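Local atomic coordinates of 3-hydroxyadipyl-CoA dehydrogenase (Escherichia coli, PDB entry 3MOG), a protein that catalyses the NAD-dependent oxidation of 3-hydroxyadipyl-CoA to 3-oxoadipyl-CoA, a step in the breakdown of phenylacetate. Residues C[247-252]-C[257-262]; C[198-203]-C[454-459]. All blocks are in the same frame, centred on the assembly; numbering follows the deposited sequence. Where two conformers were deposited one is given.

Contact 1: C[247-252]-C[257-262]; sequences CSVFNA and RRFLPS
Cys-247 opens the contact by laying its sulfur alongside the ring of Pro-261, with SG 3.8 Å from Pro-261 CG. This is where the last turns of helix 239-252 are met by the chain coming back from them, after a link of four residues, on its way to helix 263-270. Val-249 comes next and reaches over a face of Phe-259: its CG1 stands 3.9 Å from the centroid of the Phe-259 ring and only 7° off the normal, a CH-pi contact. That methyl lies anti to the backbone N (chi1 176°), which extends it from the helix over the aromatic ring. On the opposite face of Phe-259, set toward the rim, lies CG of its neighbour Arg-258.

Phe-250 buries the most surface of any residue here. Its ring lies against the returning backbone, with CD1 3.3 Å from the carbonyl oxygen of Phe-259. Pro-261 covers one ring face, crossing at about a right angle, and places CD 3.6 Å from the centroid of the Phe-250 ring in a second CH-pi contact. Farther out, Phe-250 and Leu-260 run side by side in the same direction, CZ of Phe-250 being 3.9 Å from Leu-260 CD1. The same Leu-260 methyl lies over one face of the Arg-257 guanidinium, toward its rim; NH1 of that group bonds to the carbonyl oxygen of Trp-254 of the second subunit, and that tryptophan also packs on Leu-260 and Pro-261.

Between the two segments the chemistry is therefore almost wholly apolar, methyl and proline carbons laid on aromatic faces, and the fit depends on shape while the nearby arginine directs its polar end across the subunit boundary.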
loop_
_atom_site.group_PDB
_atom_site.type_symbol
_atom_site.label_atom_id
_atom_site.label_comp_id
_atom_site.label_asym_id
_atom_site.label_seq_id
_atom_site.Cartn_x
_atom_site.Cartn_y
_atom_site.Cartn_z
ATOM N N CYS C 247 3.504 -6.829 12.129
ATOM C CA CYS C 247 2.885 -5.516 11.934
ATOM C C CYS C 247 3.913 -4.398 11.981
ATOM O O CYS C 247 3.781 -3.404 11.268
ATOM C CB CYS C 247 1.805 -5.270 12.991
ATOM S SG CYS C 247 0.249 -6.134 12.644
ATOM N N SER C 248 4.945 -4.586 12.801
ATOM C CA SER C 248 5.976 -3.584 12.986
ATOM C C SER C 248 6.848 -3.480 11.728
ATOM O O SER C 248 7.107 -2.379 11.253
ATOM C CB SER C 248 6.801 -3.888 14.251
ATOM O OG SER C 248 8.085 -3.273 14.226
ATOM N N VAL C 249 7.286 -4.627 11.201
ATOM C CA VAL C 249 8.085 -4.671 9.969
ATOM C C VAL C 249 7.248 -4.132 8.795
ATOM O O VAL C 249 7.697 -3.274 8.032
ATOM C CB VAL C 249 8.621 -6.102 9.687
ATOM C CG1 VAL C 249 9.360 -6.150 8.383
ATOM C CG2 VAL C 249 9.554 -6.551 10.813
ATOM N N PHE C 250 6.012 -4.603 8.702
ATOM C CA PHE C 250 5.061 -4.123 7.701
ATOM C C PHE C 250 4.951 -2.588 7.661
ATOM O O PHE C 250 5.056 -1.976 6.588
ATOM C CB PHE C 250 3.685 -4.743 7.984
ATOM C CG PHE C 250 2.589 -4.312 7.037
ATOM C CD1 PHE C 250 2.639 -4.649 5.690
ATOM C CD2 PHE C 250 1.494 -3.590 7.504
ATOM C CE1 PHE C 250 1.629 -4.285 4.820
ATOM C CE2 PHE C 250 0.469 -3.212 6.639
ATOM C CZ PHE C 250 0.526 -3.558 5.308
ATOM N N ASN C 251 4.749 -1.984 8.829
ATOM C CA ASN C 251 4.545 -0.540 8.938
ATOM C C ASN C 251 5.822 0.270 8.751
ATOM O O ASN C 251 5.767 1.366 8.221
ATOM C CB ASN C 251 3.901 -0.183 10.284
ATOM C CG ASN C 251 2.440 -0.617 10.367
ATOM O OD1 ASN C 251 1.662 -0.438 9.422
ATOM N ND2 ASN C 251 2.065 -1.186 11.500
ATOM N N ALA C 252 6.962 -0.284 9.175
ATOM C CA ALA C 252 8.244 0.395 9.029
ATOM C C ALA C 252 8.735 0.408 7.582
ATOM O O ALA C 252 9.654 1.163 7.239
ATOM C CB ALA C 252 9.303 -0.213 9.972
ATOM N N ARG C 257 3.653 -5.173 0.710
ATOM C CA ARG C 257 2.678 -6.260 0.713
ATOM C C ARG C 257 3.320 -7.621 0.914
ATOM O O ARG C 257 2.627 -8.570 1.266
ATOM C CB ARG C 257 1.831 -6.287 -0.566
ATOM C CG ARG C 257 1.437 -4.946 -1.192
ATOM C CD ARG C 257 0.478 -4.142 -0.341
ATOM N NE ARG C 257 -0.787 -4.818 -0.044
ATOM C CZ ARG C 257 -1.699 -4.325 0.794
ATOM N NH1 ARG C 257 -1.476 -3.166 1.396
ATOM N NH2 ARG C 257 -2.827 -4.980 1.034
ATOM N N ARG C 258 4.636 -7.729 0.715
ATOM C CA ARG C 258 5.323 -8.961 1.135
ATOM C C ARG C 258 5.429 -9.114 2.661
ATOM O O ARG C 258 5.787 -10.181 3.172
ATOM C CB ARG C 258 6.671 -9.151 0.410
ATOM C CG ARG C 258 7.775 -8.186 0.773
ATOM C CD ARG C 258 8.846 -8.203 -0.312
ATOM N NE ARG C 258 10.120 -7.680 0.176
ATOM C CZ ARG C 258 10.448 -6.388 0.216
ATOM N NH1 ARG C 258 11.635 -6.033 0.690
ATOM N NH2 ARG C 258 9.598 -5.452 -0.204
ATOM N N PHE C 259 5.092 -8.052 3.390
ATOM C CA PHE C 259 5.029 -8.122 4.845
ATOM C C PHE C 259 3.587 -7.971 5.395
ATOM O O PHE C 259 3.402 -7.721 6.572
ATOM C CB PHE C 259 5.981 -7.095 5.493
ATOM C CG PHE C 259 7.429 -7.300 5.145
ATOM C CD1 PHE C 259 8.149 -6.300 4.493
ATOM C CD2 PHE C 259 8.077 -8.500 5.459
ATOM C CE1 PHE C 259 9.496 -6.483 4.165
ATOM C CE2 PHE C 259 9.421 -8.698 5.129
ATOM C CZ PHE C 259 10.134 -7.685 4.485
ATOM N N LEU C 260 2.587 -8.125 4.533
ATOM C CA LEU C 260 1.175 -8.064 4.914
ATOM C C LEU C 260 0.820 -8.941 6.126
ATOM O O LEU C 260 1.213 -10.111 6.193
ATOM C CB LEU C 260 0.298 -8.465 3.719
ATOM C CG LEU C 260 -1.180 -8.063 3.714
ATOM C CD1 LEU C 260 -1.327 -6.546 3.735
ATOM C CD2 LEU C 260 -1.890 -8.656 2.502
ATOM N N PRO C 261 0.112 -8.364 7.111
ATOM C CA PRO C 261 -0.407 -9.204 8.207
ATOM C C PRO C 261 -1.595 -10.076 7.770
ATOM O O PRO C 261 -2.149 -9.867 6.693
ATOM C CB PRO C 261 -0.812 -8.179 9.285
ATOM C CG PRO C 261 0.020 -6.936 8.939
ATOM C CD PRO C 261 0.045 -6.931 7.440
ATOM N N SER C 262 -1.962 -11.052 8.602
ATOM C CA SER C 262 -3.096 -11.949 8.325
ATOM C C SER C 262 -4.335 -11.598 9.162
ATOM O O SER C 262 -4.208 -11.372 10.363
ATOM C CB SER C 262 -2.685 -13.388 8.642
ATOM O OG SER C 262 -3.711 -14.305 8.320
#

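Contact 2: C[198-203]-C[454-459]; sequences YYSEAW and EERYRP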
loop_
_atom_site.group_PDB
_atom_site.type_symbol
_atom_site.label_atom_id
_atom_site.label_comp_id
_atom_site.label_asym_id
_atom_site.label_seq_id
_atom_site.Cartn_x
_atom_site.Cartn_y
_atom_site.Cartn_z
ATOM N N TYR C 198 8.169 -17.200 6.396
ATOM C CA TYR C 198 7.985 -18.513 6.986
ATOM C C TYR C 198 6.617 -18.544 7.671
ATOM O O TYR C 198 5.874 -19.516 7.526
ATOM C CB TYR C 198 9.124 -18.873 7.945
ATOM C CG TYR C 198 9.057 -20.295 8.464
ATOM C CD1 TYR C 198 9.062 -21.373 7.582
ATOM C CD2 TYR C 198 9.006 -20.562 9.839
ATOM C CE1 TYR C 198 8.989 -22.675 8.042
ATOM C CE2 TYR C 198 8.942 -21.861 10.309
ATOM C CZ TYR C 198 8.929 -22.911 9.401
ATOM O OH TYR C 198 8.862 -24.198 9.838
ATOM N N TYR C 199 6.260 -17.448 8.346
ATOM C CA TYR C 199 4.970 -17.363 9.014
ATOM C C TYR C 199 3.850 -17.025 8.057
ATOM O O TYR C 199 2.785 -17.631 8.122
ATOM C CB TYR C 199 5.011 -16.371 10.180
ATOM C CG TYR C 199 6.161 -16.642 11.101
ATOM C CD1 TYR C 199 7.225 -15.742 11.187
ATOM C CD2 TYR C 199 6.220 -17.817 11.852
ATOM C CE1 TYR C 199 8.295 -15.978 12.007
ATOM C CE2 TYR C 199 7.309 -18.072 12.692
ATOM C CZ TYR C 199 8.339 -17.145 12.758
ATOM O OH TYR C 199 9.425 -17.358 13.567
ATOM N N SER C 200 4.093 -16.076 7.161
ATOM C CA SER C 200 3.013 -15.523 6.346
ATOM C C SER C 200 2.555 -16.423 5.198
ATOM O O SER C 200 1.383 -16.356 4.784
ATOM C CB SER C 200 3.371 -14.123 5.841
ATOM O OG SER C 200 4.405 -14.171 4.883
ATOM N N GLU C 201 3.444 -17.275 4.688
ATOM C CA GLU C 201 2.964 -18.279 3.722
ATOM C C GLU C 201 1.966 -19.290 4.334
ATOM O O GLU C 201 0.947 -19.624 3.707
ATOM C CB GLU C 201 4.105 -18.950 2.949
ATOM C CG GLU C 201 4.736 -18.035 1.873
ATOM C CD GLU C 201 3.731 -17.516 0.843
ATOM O OE1 GLU C 201 3.820 -16.333 0.453
ATOM O OE2 GLU C 201 2.852 -18.288 0.409
ATOM N N ALA C 202 2.230 -19.703 5.570
ATOM C CA ALA C 202 1.324 -20.566 6.342
ATOM C C ALA C 202 -0.061 -19.948 6.621
ATOM O O ALA C 202 -1.083 -20.603 6.418
ATOM C CB ALA C 202 1.963 -20.921 7.618
ATOM N N TRP C 203 -0.099 -18.706 7.098
ATOM C CA TRP C 203 -1.386 -18.004 7.266
ATOM C C TRP C 203 -2.216 -17.920 5.980
ATOM O O TRP C 203 -3.444 -18.088 6.016
ATOM C CB TRP C 203 -1.174 -16.611 7.839
ATOM C CG TRP C 203 -0.586 -16.612 9.230
ATOM C CD1 TRP C 203 0.603 -16.060 9.619
ATOM C CD2 TRP C 203 -1.172 -17.177 10.413
ATOM N NE1 TRP C 203 0.801 -16.252 10.970
ATOM C CE2 TRP C 203 -0.269 -16.940 11.480
ATOM C CE3 TRP C 203 -2.373 -17.856 10.679
ATOM C CZ2 TRP C 203 -0.527 -17.365 12.789
ATOM C CZ3 TRP C 203 -2.626 -18.279 11.986
ATOM C CH2 TRP C 203 -1.708 -18.021 13.021
ATOM N N GLU C 454 0.149 -10.477 -7.820
ATOM C CA GLU C 454 0.529 -9.743 -6.629
ATOM C C GLU C 454 1.997 -9.379 -6.694
ATOM O O GLU C 454 2.839 -10.207 -7.027
ATOM C CB GLU C 454 0.284 -10.580 -5.379
ATOM C CG GLU C 454 -1.193 -10.734 -5.015
ATOM C CD GLU C 454 -1.398 -11.705 -3.873
ATOM O OE1 GLU C 454 -0.670 -11.618 -2.860
ATOM O OE2 GLU C 454 -2.293 -12.556 -3.988
ATOM N N GLU C 455 2.270 -8.124 -6.374
ATOM C CA GLU C 455 3.611 -7.596 -6.174
ATOM C C GLU C 455 4.352 -8.387 -5.092
ATOM O O GLU C 455 5.550 -8.485 -5.114
ATOM C CB GLU C 455 3.488 -6.117 -5.795
ATOM C CG GLU C 455 4.729 -5.467 -5.299
ATOM C CD GLU C 455 4.820 -4.001 -5.641
ATOM O OE1 GLU C 455 5.851 -3.393 -5.281
ATOM O OE2 GLU C 455 3.891 -3.461 -6.274
ATOM N N ARG C 456 3.616 -8.987 -4.167
ATOM C CA ARG C 456 4.166 -9.843 -3.136
ATOM C C ARG C 456 5.069 -10.981 -3.680
ATOM O O ARG C 456 6.079 -11.324 -3.073
ATOM C CB ARG C 456 2.981 -10.424 -2.351
ATOM C CG ARG C 456 3.355 -11.394 -1.272
ATOM C CD ARG C 456 2.137 -11.983 -0.606
ATOM N NE ARG C 456 2.539 -13.099 0.237
ATOM C CZ ARG C 456 3.017 -12.981 1.468
ATOM N NH1 ARG C 456 3.143 -11.786 2.028
ATOM N NH2 ARG C 456 3.370 -14.066 2.142
ATOM N N TYR C 457 4.702 -11.554 -4.823
ATOM C CA TYR C 457 5.446 -12.675 -5.375
ATOM C C TYR C 457 6.494 -12.271 -6.425
ATOM O O TYR C 457 7.046 -13.139 -7.092
ATOM C CB TYR C 457 4.493 -13.801 -5.854
ATOM C CG TYR C 457 3.732 -14.358 -4.695
ATOM C CD1 TYR C 457 4.353 -15.197 -3.777
ATOM C CD2 TYR C 457 2.406 -13.989 -4.464
ATOM C CE1 TYR C 457 3.673 -15.667 -2.670
ATOM C CE2 TYR C 457 1.715 -14.465 -3.370
ATOM C CZ TYR C 457 2.350 -15.293 -2.471
ATOM O OH TYR C 457 1.661 -15.753 -1.372
ATOM N N ARG C 458 6.777 -10.966 -6.543
ATOM C CA ARG C 458 7.833 -10.496 -7.438
ATOM C C ARG C 458 9.193 -11.120 -7.091
ATOM O O ARG C 458 9.603 -11.128 -5.925
ATOM C CB ARG C 458 7.910 -8.957 -7.483
ATOM C CG ARG C 458 8.447 -8.242 -6.214
ATOM C CD ARG C 458 9.944 -7.971 -6.277
ATOM N NE ARG C 458 10.464 -7.426 -5.025
ATOM C CZ ARG C 458 10.824 -8.170 -3.988
ATOM N NH1 ARG C 458 10.703 -9.484 -4.059
ATOM N NH2 ARG C 458 11.284 -7.603 -2.879
ATOM N N PRO C 459 9.877 -11.687 -8.099
ATOM C CA PRO C 459 11.285 -12.048 -7.947
ATOM C C PRO C 459 12.080 -10.760 -7.764
ATOM O O PRO C 459 11.833 -9.773 -8.492
ATOM C CB PRO C 459 11.642 -12.616 -9.312
ATOM C CG PRO C 459 10.344 -13.019 -9.923
ATOM C CD PRO C 459 9.356 -12.043 -9.432
#
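A buried polar cluster joins the two C-terminal-type domains of the 3-hydroxyacyl-CoA dehydrogenase family that this chain carries: helix 196-207 of the first meets the loop between helices 438-452 and 461-473 of the second. At its middle, Glu-201 and Arg-456 approach from opposite directions and form a salt bridge, OE1 of Glu-201 lying 2.9 Å from Arg-456 NH2. The nitrogen comes from above the carboxylate plane, and the carboxylate and guanidinium planes are turned 35° from each other. Tyr-457 serves the same oxygen differently: its OH donates to the syn lone pair of Glu-201 OE1 at 2.9 Å. One carboxylate oxygen is thus gripped by two donors, while OE2 is bound by Arg-392 of helix 390-406, which also bonds to the Tyr-457 hydroxyl. Two arginines around this buried acid would be expected to keep it ionised. An alanine in place of Glu-201 is likely to leave the positive charges of Arg-456 and Arg-392 without their shared mate and the Tyr-457 hydroxyl without its carboxylate acceptor.

In Arg-456 the first torsion (chi1 177°) turns CG away from the backbone N, and the chain then runs extended from CG to NE to reach the helix; its NH1 makes a weak bond to the carbonyl oxygen of Arg-257. A second bond from NH2 helps to fix the turn of the guanidinium: Ser-200 OG lies in its plane and accepts at 2.9 Å from Arg-456 NH2 along an almost straight N-H...O line of 170°.

Contact 1 is nested along the chain inside the long loop closed by contact 2: residues 198-203 come first, then 247-252 and 257-262, and 454-459 near the C-terminus. Their centres lie about 11 Å apart, on the same side of the chain's centre. Contact 1 stays within the first C-terminal-type domain, whereas contact 2 ties that domain to the second. They meet where Arg-456 NH1 approaches the carbonyl oxygen of Arg-258, 3.3 Å away, and where Ser-262 OG, the N-cap of helix 263-270, packs on Trp-203 of helix 196-207. Both also touch the second subunit, which places this part of the helical core at the trimer's interfaces.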